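Local coordinates for protein-tyrosine-phosphatase PTP1 (Arabidopsis thaliana, PDB 6KRW), which dephosphorylates phosphotyrosine in proteins, including the MAP kinase MPK6, and together with MKP1 modulates plant defence responses, at residues 131-136 with 231-236; 61-66 with 87-92; 110-115 with 145-150. All blocks are in the same frame, centred on the assembly; numbering follows the deposited sequence. Where two conformers were deposited one is given.

Interaction 1. Residues 131-136 with 231-236; sequences IIVMLT and GPIIVH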
# COMPACT_ATOMS: atom_id res chain seq x y z
N ILE A 131 9.28 -5.39 -0.77
CA ILE A 131 9.11 -4.04 -0.16
C ILE A 131 7.94 -4.12 0.80
O ILE A 131 6.89 -4.65 0.42
CB ILE A 131 8.84 -2.96 -1.23
CG1 ILE A 131 9.96 -2.88 -2.26
CG2 ILE A 131 8.53 -1.61 -0.60
CD1 ILE A 131 11.26 -2.41 -1.76
N ILE A 132 8.05 -3.46 1.93
CA ILE A 132 6.96 -3.07 2.83
C ILE A 132 6.94 -1.56 2.97
O ILE A 132 7.95 -0.98 3.37
CB ILE A 132 7.06 -3.75 4.19
CG1 ILE A 132 7.05 -5.27 4.08
CG2 ILE A 132 5.98 -3.24 5.11
CD1 ILE A 132 7.52 -5.98 5.34
N VAL A 133 5.82 -0.95 2.66
CA VAL A 133 5.52 0.48 2.85
C VAL A 133 4.61 0.59 4.05
O VAL A 133 3.44 0.12 3.99
CB VAL A 133 4.97 1.17 1.61
CG1 VAL A 133 4.66 2.62 1.86
CG2 VAL A 133 5.87 0.97 0.41
N MET A 134 5.11 1.23 5.09
CA MET A 134 4.36 1.40 6.35
C MET A 134 4.03 2.88 6.52
O MET A 134 4.98 3.68 6.65
CB MET A 134 5.22 0.93 7.51
CG MET A 134 4.56 1.09 8.83
SD MET A 134 5.53 0.33 10.11
CE MET A 134 4.44 0.65 11.48
N LEU A 135 2.76 3.27 6.59
CA LEU A 135 2.31 4.68 6.56
C LEU A 135 1.66 5.06 7.88
O LEU A 135 0.80 5.93 7.88
CB LEU A 135 1.33 4.84 5.39
CG LEU A 135 1.91 4.47 4.03
CD1 LEU A 135 0.78 4.42 2.98
CD2 LEU A 135 3.01 5.42 3.60
N THR A 136 2.10 4.48 8.98
CA THR A 136 1.50 4.80 10.29
C THR A 136 2.61 4.74 11.36
O THR A 136 3.57 4.05 11.13
CB THR A 136 0.40 3.81 10.66
OG1 THR A 136 -0.28 4.12 11.88
CG2 THR A 136 0.88 2.38 10.71
N GLY A 231 7.84 -9.13 -7.10
CA GLY A 231 6.72 -9.55 -6.24
C GLY A 231 5.88 -8.36 -5.83
O GLY A 231 6.20 -7.22 -6.14
N PRO A 232 4.73 -8.61 -5.17
CA PRO A 232 3.86 -7.54 -4.73
C PRO A 232 4.56 -6.63 -3.70
O PRO A 232 5.32 -7.09 -2.89
CB PRO A 232 2.65 -8.24 -4.10
CG PRO A 232 2.74 -9.68 -4.57
CD PRO A 232 4.23 -9.93 -4.79
N ILE A 233 4.24 -5.35 -3.77
CA ILE A 233 4.64 -4.35 -2.74
C ILE A 233 3.59 -4.36 -1.64
O ILE A 233 2.42 -4.09 -1.92
CB ILE A 233 4.79 -2.95 -3.34
CG1 ILE A 233 5.93 -2.93 -4.35
CG2 ILE A 233 4.92 -1.90 -2.26
CD1 ILE A 233 5.98 -1.67 -5.16
N ILE A 234 3.99 -4.70 -0.43
CA ILE A 234 3.09 -4.57 0.73
C ILE A 234 2.92 -3.11 1.06
O ILE A 234 3.91 -2.41 1.19
CB ILE A 234 3.57 -5.42 1.91
CG1 ILE A 234 3.44 -6.91 1.59
CG2 ILE A 234 2.81 -5.06 3.15
CD1 ILE A 234 4.15 -7.81 2.59
N VAL A 235 1.70 -2.67 1.23
CA VAL A 235 1.38 -1.30 1.71
C VAL A 235 0.43 -1.43 2.86
O VAL A 235 -0.60 -2.14 2.73
CB VAL A 235 0.85 -0.36 0.63
CG1 VAL A 235 0.70 1.05 1.17
CG2 VAL A 235 1.69 -0.37 -0.63
N HIS A 236 0.75 -0.83 4.00
CA HIS A 236 -0.16 -0.92 5.15
C HIS A 236 -0.14 0.37 5.95
O HIS A 236 0.89 1.08 5.96
CB HIS A 236 0.13 -2.13 6.01
CG HIS A 236 1.27 -1.98 6.98
ND1 HIS A 236 1.05 -1.47 8.23
CD2 HIS A 236 2.54 -2.40 6.92
CE1 HIS A 236 2.22 -1.48 8.91
NE2 HIS A 236 3.17 -2.03 8.11
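Met-134 lies across the imidazole of His-236 at the end of two neighbouring parallel strands, and its whole length leans on that ring. Its CA sits over one face, 4.3 Å from the ring centroid in a CH-pi contact displaced toward the rim. From there CB meets NE2 of His-236 at 3.7 Å, and CG lies against both CE1 and NE2, 3.5 Å from CE1. SD stays beside the same two ring atoms at an oblique angle, and the terminal CE still touches CE1. This sustained contact follows from the fully extended chain, with CG anti to the backbone N (chi1 179°). At the ring edge, in its plane, CG2 of Ile-132 meets His-236 CD2 at 4.0 Å, while His-236 NE2 is hydrogen-bonded to Tyr-150 OH.

Strands 131-134 and 233-236 are central in the mixed sheet of the protein tyrosine phosphatase fold. The second ends in His-236, first residue of the HC(X)5R signature, and runs straight into the nucleophile Cys-237 and the phosphate-binding loop. Four backbone hydrogen bonds alternate between them; the straightest, from Val-133 N to Ile-234 O, is 2.8 Å with an N-H...O angle of 169°. His-236 N bonds Val-133 O, and Leu-135 N, just beyond the strand, bonds back to His-236 O.

Ile-132 and Ile-234 stand side by side on the same face as Met-134 and His-236, packed against Phe-120 of helix 117-126. On the other face Val-133 CB lies 4.3 Å from Val-235 CG2. There Leu-135 CD1 also reaches Val-235 CG1 at 3.8 Å, and helix 242-259 packs against Leu-135 and Val-235 through Tyr-247 and Thr-244 respectively.

Interaction 2. Residues 61-66 with 87-92; sequences EKNRYS and KGYVNA
The phenol of Tyr-89 meets Lys-62 and Asn-63 at its edge: Asn-63 OD1 and Lys-62 CD both lie near the ring plane, CD 4.1 Å from Tyr-89 CD2. The Asn-63 amide stands nearly upright to the ring (87°) and also to the Asn-91 amide (82°). Two donors grip its oxygen. Tyr-89 OH gives a short bond of 2.6 Å to Asn-63 OD1, tilted only slightly from the carbonyl plane, whereas Asn-91 ND2 comes from well above that plane, 2.9 Å from OD1.

Segment 61-66 carries the KNRY sequence of the loop that recognises phosphotyrosine in classical phosphatases, and 87-92 the YVNA sequence whose Asn-91 centres an inverse gamma turn. The Asn-91 CG lies opposite the backbone N (chi1 -168°), which turns the amide to the loop; ND2 also bonds Val-68 O, and OD1 takes Arg-278. Asn-63 ND2 is held by Ala-54 O, which fixes the flip of its amide.

Two waters close the interface. One donates to Lys-62 O and accepts from Asn-91 N; the other accepts from Lys-62 NZ and donates to Tyr-89 O, at the end of an extended lysine chain that also reaches Asn-59.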
# COMPACT_ATOMS: atom_id res chain seq x y z
N GLU A 61 -11.07 -12.44 15.19
CA GLU A 61 -10.03 -11.82 16.06
C GLU A 61 -8.76 -11.50 15.26
O GLU A 61 -7.88 -10.89 15.78
CB GLU A 61 -9.64 -12.76 17.20
CG GLU A 61 -10.56 -12.69 18.39
CD GLU A 61 -10.07 -13.51 19.57
OE1 GLU A 61 -10.91 -14.03 20.32
OE2 GLU A 61 -8.84 -13.64 19.72
N LYS A 62 -8.69 -11.87 13.99
CA LYS A 62 -7.50 -11.59 13.15
C LYS A 62 -7.70 -10.28 12.38
O LYS A 62 -6.82 -9.91 11.60
CB LYS A 62 -7.25 -12.75 12.19
CG LYS A 62 -6.92 -14.07 12.87
CD LYS A 62 -6.94 -15.24 11.91
CE LYS A 62 -6.74 -16.56 12.61
NZ LYS A 62 -7.01 -17.70 11.71
N ASN A 63 -8.80 -9.59 12.65
CA ASN A 63 -9.13 -8.29 12.02
C ASN A 63 -8.99 -7.18 13.06
O ASN A 63 -9.64 -7.25 14.10
CB ASN A 63 -10.55 -8.31 11.46
CG ASN A 63 -10.72 -9.40 10.43
OD1 ASN A 63 -9.83 -9.59 9.62
ND2 ASN A 63 -11.82 -10.16 10.49
N ARG A 64 -8.20 -6.18 12.72
CA ARG A 64 -8.02 -5.00 13.61
C ARG A 64 -9.35 -4.25 13.73
O ARG A 64 -9.70 -3.78 14.84
CB ARG A 64 -6.92 -4.11 13.03
CG ARG A 64 -6.62 -2.91 13.91
CD ARG A 64 -5.37 -2.20 13.48
NE ARG A 64 -4.17 -2.97 13.76
CZ ARG A 64 -3.57 -3.04 14.96
NH1 ARG A 64 -4.04 -2.38 16.02
NH2 ARG A 64 -2.46 -3.74 15.09
N TYR A 65 -10.09 -4.15 12.62
CA TYR A 65 -11.36 -3.42 12.58
C TYR A 65 -12.41 -4.35 11.99
O TYR A 65 -12.12 -5.04 10.99
CB TYR A 65 -11.26 -2.15 11.75
CG TYR A 65 -10.21 -1.19 12.24
CD1 TYR A 65 -10.46 -0.40 13.35
CD2 TYR A 65 -8.97 -1.13 11.65
CE1 TYR A 65 -9.49 0.47 13.82
CE2 TYR A 65 -7.99 -0.25 12.10
CZ TYR A 65 -8.25 0.54 13.20
OH TYR A 65 -7.28 1.40 13.67
N SER A 66 -13.60 -4.36 12.55
CA SER A 66 -14.62 -5.37 12.16
C SER A 66 -15.16 -5.12 10.75
O SER A 66 -15.65 -6.10 10.14
CB SER A 66 -15.71 -5.41 13.19
OG SER A 66 -16.42 -4.18 13.22
N LYS A 87 -8.87 -21.39 6.55
CA LYS A 87 -8.79 -21.19 5.08
C LYS A 87 -7.66 -20.21 4.74
O LYS A 87 -7.81 -19.39 3.83
CB LYS A 87 -10.15 -20.74 4.52
CG LYS A 87 -11.31 -21.70 4.79
CD LYS A 87 -12.60 -21.28 4.13
CE LYS A 87 -13.71 -22.29 4.31
NZ LYS A 87 -14.35 -22.18 5.64
N GLY A 88 -6.55 -20.28 5.49
CA GLY A 88 -5.37 -19.50 5.11
C GLY A 88 -5.53 -18.01 5.35
O GLY A 88 -4.84 -17.23 4.67
N TYR A 89 -6.40 -17.62 6.26
CA TYR A 89 -6.87 -16.22 6.31
C TYR A 89 -5.80 -15.26 6.87
O TYR A 89 -5.23 -15.47 7.94
CB TYR A 89 -8.14 -16.10 7.16
CG TYR A 89 -8.60 -14.68 7.22
CD1 TYR A 89 -9.16 -14.07 6.12
CD2 TYR A 89 -8.37 -13.89 8.34
CE1 TYR A 89 -9.53 -12.74 6.13
CE2 TYR A 89 -8.73 -12.55 8.37
CZ TYR A 89 -9.29 -11.96 7.26
OH TYR A 89 -9.66 -10.66 7.23
N VAL A 90 -5.59 -14.20 6.12
CA VAL A 90 -4.90 -12.98 6.59
C VAL A 90 -5.68 -11.78 6.06
O VAL A 90 -6.26 -11.85 4.95
CB VAL A 90 -3.43 -13.01 6.16
CG1 VAL A 90 -3.24 -13.19 4.70
CG2 VAL A 90 -2.70 -11.75 6.63
N ASN A 91 -5.75 -10.71 6.82
CA ASN A 91 -6.47 -9.48 6.40
C ASN A 91 -5.59 -8.76 5.39
O ASN A 91 -4.81 -7.88 5.76
CB ASN A 91 -6.90 -8.66 7.59
CG ASN A 91 -7.87 -7.57 7.18
OD1 ASN A 91 -7.68 -6.91 6.15
ND2 ASN A 91 -8.88 -7.35 8.01
N ALA A 92 -5.69 -9.15 4.12
CA ALA A 92 -4.78 -8.66 3.08
C ALA A 92 -5.45 -8.87 1.73
O ALA A 92 -6.09 -9.95 1.55
CB ALA A 92 -3.46 -9.40 3.12
O HOH W 1 -4.83 -10.94 9.62
O HOH W 2 -5.25 -17.70 9.55

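Interaction 3. Residues 110-115 with 145-150; sequences QGPLPH and VKCGDY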
# COMPACT_ATOMS: atom_id res chain seq x y z
N GLN A 110 -3.77 -4.66 6.79
CA GLN A 110 -3.87 -3.91 8.06
C GLN A 110 -2.51 -3.93 8.76
O GLN A 110 -1.66 -4.74 8.43
CB GLN A 110 -4.93 -4.55 8.95
CG GLN A 110 -4.51 -5.91 9.46
CD GLN A 110 -5.58 -6.62 10.24
OE1 GLN A 110 -6.73 -6.18 10.30
NE2 GLN A 110 -5.16 -7.69 10.90
N GLY A 111 -2.34 -2.98 9.66
CA GLY A 111 -1.14 -2.98 10.53
C GLY A 111 -1.27 -4.26 11.37
O GLY A 111 -2.32 -4.50 11.99
N PRO A 112 -0.30 -5.24 11.39
CA PRO A 112 -0.39 -6.54 12.08
C PRO A 112 -0.70 -6.41 13.57
O PRO A 112 -0.21 -5.49 14.23
CB PRO A 112 0.98 -7.20 11.87
CG PRO A 112 1.47 -6.57 10.59
CD PRO A 112 0.91 -5.17 10.57
N LEU A 113 -1.51 -7.34 14.06
CA LEU A 113 -1.81 -7.48 15.51
C LEU A 113 -0.74 -8.39 16.10
O LEU A 113 -0.09 -9.11 15.35
CB LEU A 113 -3.20 -8.11 15.63
CG LEU A 113 -4.34 -7.24 15.09
CD1 LEU A 113 -5.54 -8.10 14.73
CD2 LEU A 113 -4.72 -6.18 16.10
N PRO A 114 -0.51 -8.38 17.43
CA PRO A 114 0.49 -9.27 18.03
C PRO A 114 0.29 -10.72 17.59
O PRO A 114 1.25 -11.37 17.26
CB PRO A 114 0.24 -9.12 19.53
CG PRO A 114 -0.42 -7.77 19.66
CD PRO A 114 -1.27 -7.63 18.42
N HIS A 115 -0.95 -11.20 17.54
CA HIS A 115 -1.26 -12.60 17.18
C HIS A 115 -1.34 -12.82 15.66
O HIS A 115 -1.57 -13.98 15.29
CB HIS A 115 -2.51 -13.06 17.91
CG HIS A 115 -3.67 -12.15 17.74
ND1 HIS A 115 -3.70 -10.89 18.31
CD2 HIS A 115 -4.83 -12.31 17.08
CE1 HIS A 115 -4.85 -10.32 18.01
NE2 HIS A 115 -5.56 -11.17 17.25
N VAL A 145 -3.16 2.36 19.99
CA VAL A 145 -2.24 1.49 19.21
C VAL A 145 -2.82 1.42 17.80
O VAL A 145 -4.03 1.30 17.68
CB VAL A 145 -2.14 0.09 19.85
CG1 VAL A 145 -3.50 -0.55 20.02
CG2 VAL A 145 -1.22 -0.81 19.05
N LYS A 146 -1.99 1.53 16.78
CA LYS A 146 -2.52 1.52 15.40
C LYS A 146 -1.91 0.36 14.65
O LYS A 146 -2.44 -0.03 13.61
CB LYS A 146 -2.11 2.78 14.65
CG LYS A 146 -2.60 4.10 15.19
CD LYS A 146 -4.07 4.26 15.18
CE LYS A 146 -4.44 5.64 15.68
NZ LYS A 146 -5.90 5.83 15.69
N CYS A 147 -0.82 -0.17 15.11
CA CYS A 147 -0.03 -1.23 14.43
C CYS A 147 0.92 -1.89 15.42
O CYS A 147 1.48 -1.20 16.24
CB CYS A 147 0.76 -0.65 13.27
SG CYS A 147 1.70 -1.90 12.36
N GLY A 148 1.11 -3.19 15.35
CA GLY A 148 1.99 -3.87 16.30
C GLY A 148 3.43 -3.81 15.83
O GLY A 148 3.67 -3.62 14.63
N ASP A 149 4.39 -3.89 16.76
CA ASP A 149 5.82 -3.89 16.38
C ASP A 149 6.23 -5.27 15.87
O ASP A 149 6.50 -6.17 16.66
CB ASP A 149 6.70 -3.46 17.56
CG ASP A 149 8.17 -3.40 17.24
OD1 ASP A 149 8.57 -3.85 16.15
OD2 ASP A 149 8.95 -2.95 18.14
N TYR A 150 6.20 -5.44 14.56
CA TYR A 150 6.55 -6.72 13.92
C TYR A 150 7.94 -6.64 13.31
O TYR A 150 8.32 -7.60 12.65
CB TYR A 150 5.49 -7.05 12.85
CG TYR A 150 5.40 -6.07 11.69
CD1 TYR A 150 6.21 -6.21 10.58
CD2 TYR A 150 4.58 -4.96 11.75
CE1 TYR A 150 6.20 -5.28 9.56
CE2 TYR A 150 4.56 -4.00 10.74
CZ TYR A 150 5.38 -4.17 9.64
OH TYR A 150 5.42 -3.26 8.62
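This is a buried contact between two loops, one after strand 106-109 and the other before strand 158-160, made of one backbone hydrogen bond and a small apolar cluster. Gly-148 N donates to Pro-112 O at 2.9 Å, pinning the chains together where neither has regular structure. Beside this bond the backbones come very near, Gly-111 CA and Cys-147 CA being 4.4 Å apart. A CB on Gly-111 would clash with Cys-147 CB and crowd Lys-146 O; as it is, Cys-147 SG packs 3.5 Å from Gly-111 CA. The same SG is 3.8 Å from Pro-112 CD.

The sequences are the QGPL and KC-x-x-Y motifs of classical tyrosine phosphatases, which here wall the catalytic site. Lys-146 turns the other way, its NZ salt-bridged to Asp-206, a residue inferred to bind substrate, and to Asp-140.

Pro-112 and Tyr-150 carry the rest. CG of the proline makes an off-centre CH-pi contact, 4.2 Å from the Tyr-150 centroid and nearest to CD2 at 3.7 Å, while Pro-112 CD touches CE2. Cys-147 SG lies in the plane of this ring, at its edge. The tyrosine ring is swung between its own backbone N and carbonyl carbon (chi1 64°), which brings it against the proline. A phenylalanine in place of Tyr-150 would probably leave NE2 of both His-236 and His-198 without their shared hydroxyl partner. Pro-112 also packs on Met-117 and Phe-120 of helix 117-126.

Overall arrangement
The three contacts form a chain of neighbours around the catalytic site. Interactions 1 and 3, with centres about 14 Å apart, meet at the Tyr-150 hydroxyl and His-236, where Cys-147 SG also packs 3.5 Å from His-236 CE1. Interactions 2 and 3, about 12 Å apart between centres, join through Gln-110, whose OE1 is 2.8 Å from Arg-64 N, and through Glu-61 O with His-115 NE2. Interactions 1 and 2 do not touch, their nearest atoms being about 7 Å apart. The side chain of Leu-135 in interaction 1 is about 4 Å from that of the nucleophile Cys-237; the Lys-146 side chain in interaction 3 is about 4 Å from a bound citrate, probably from the crystallisation liquor.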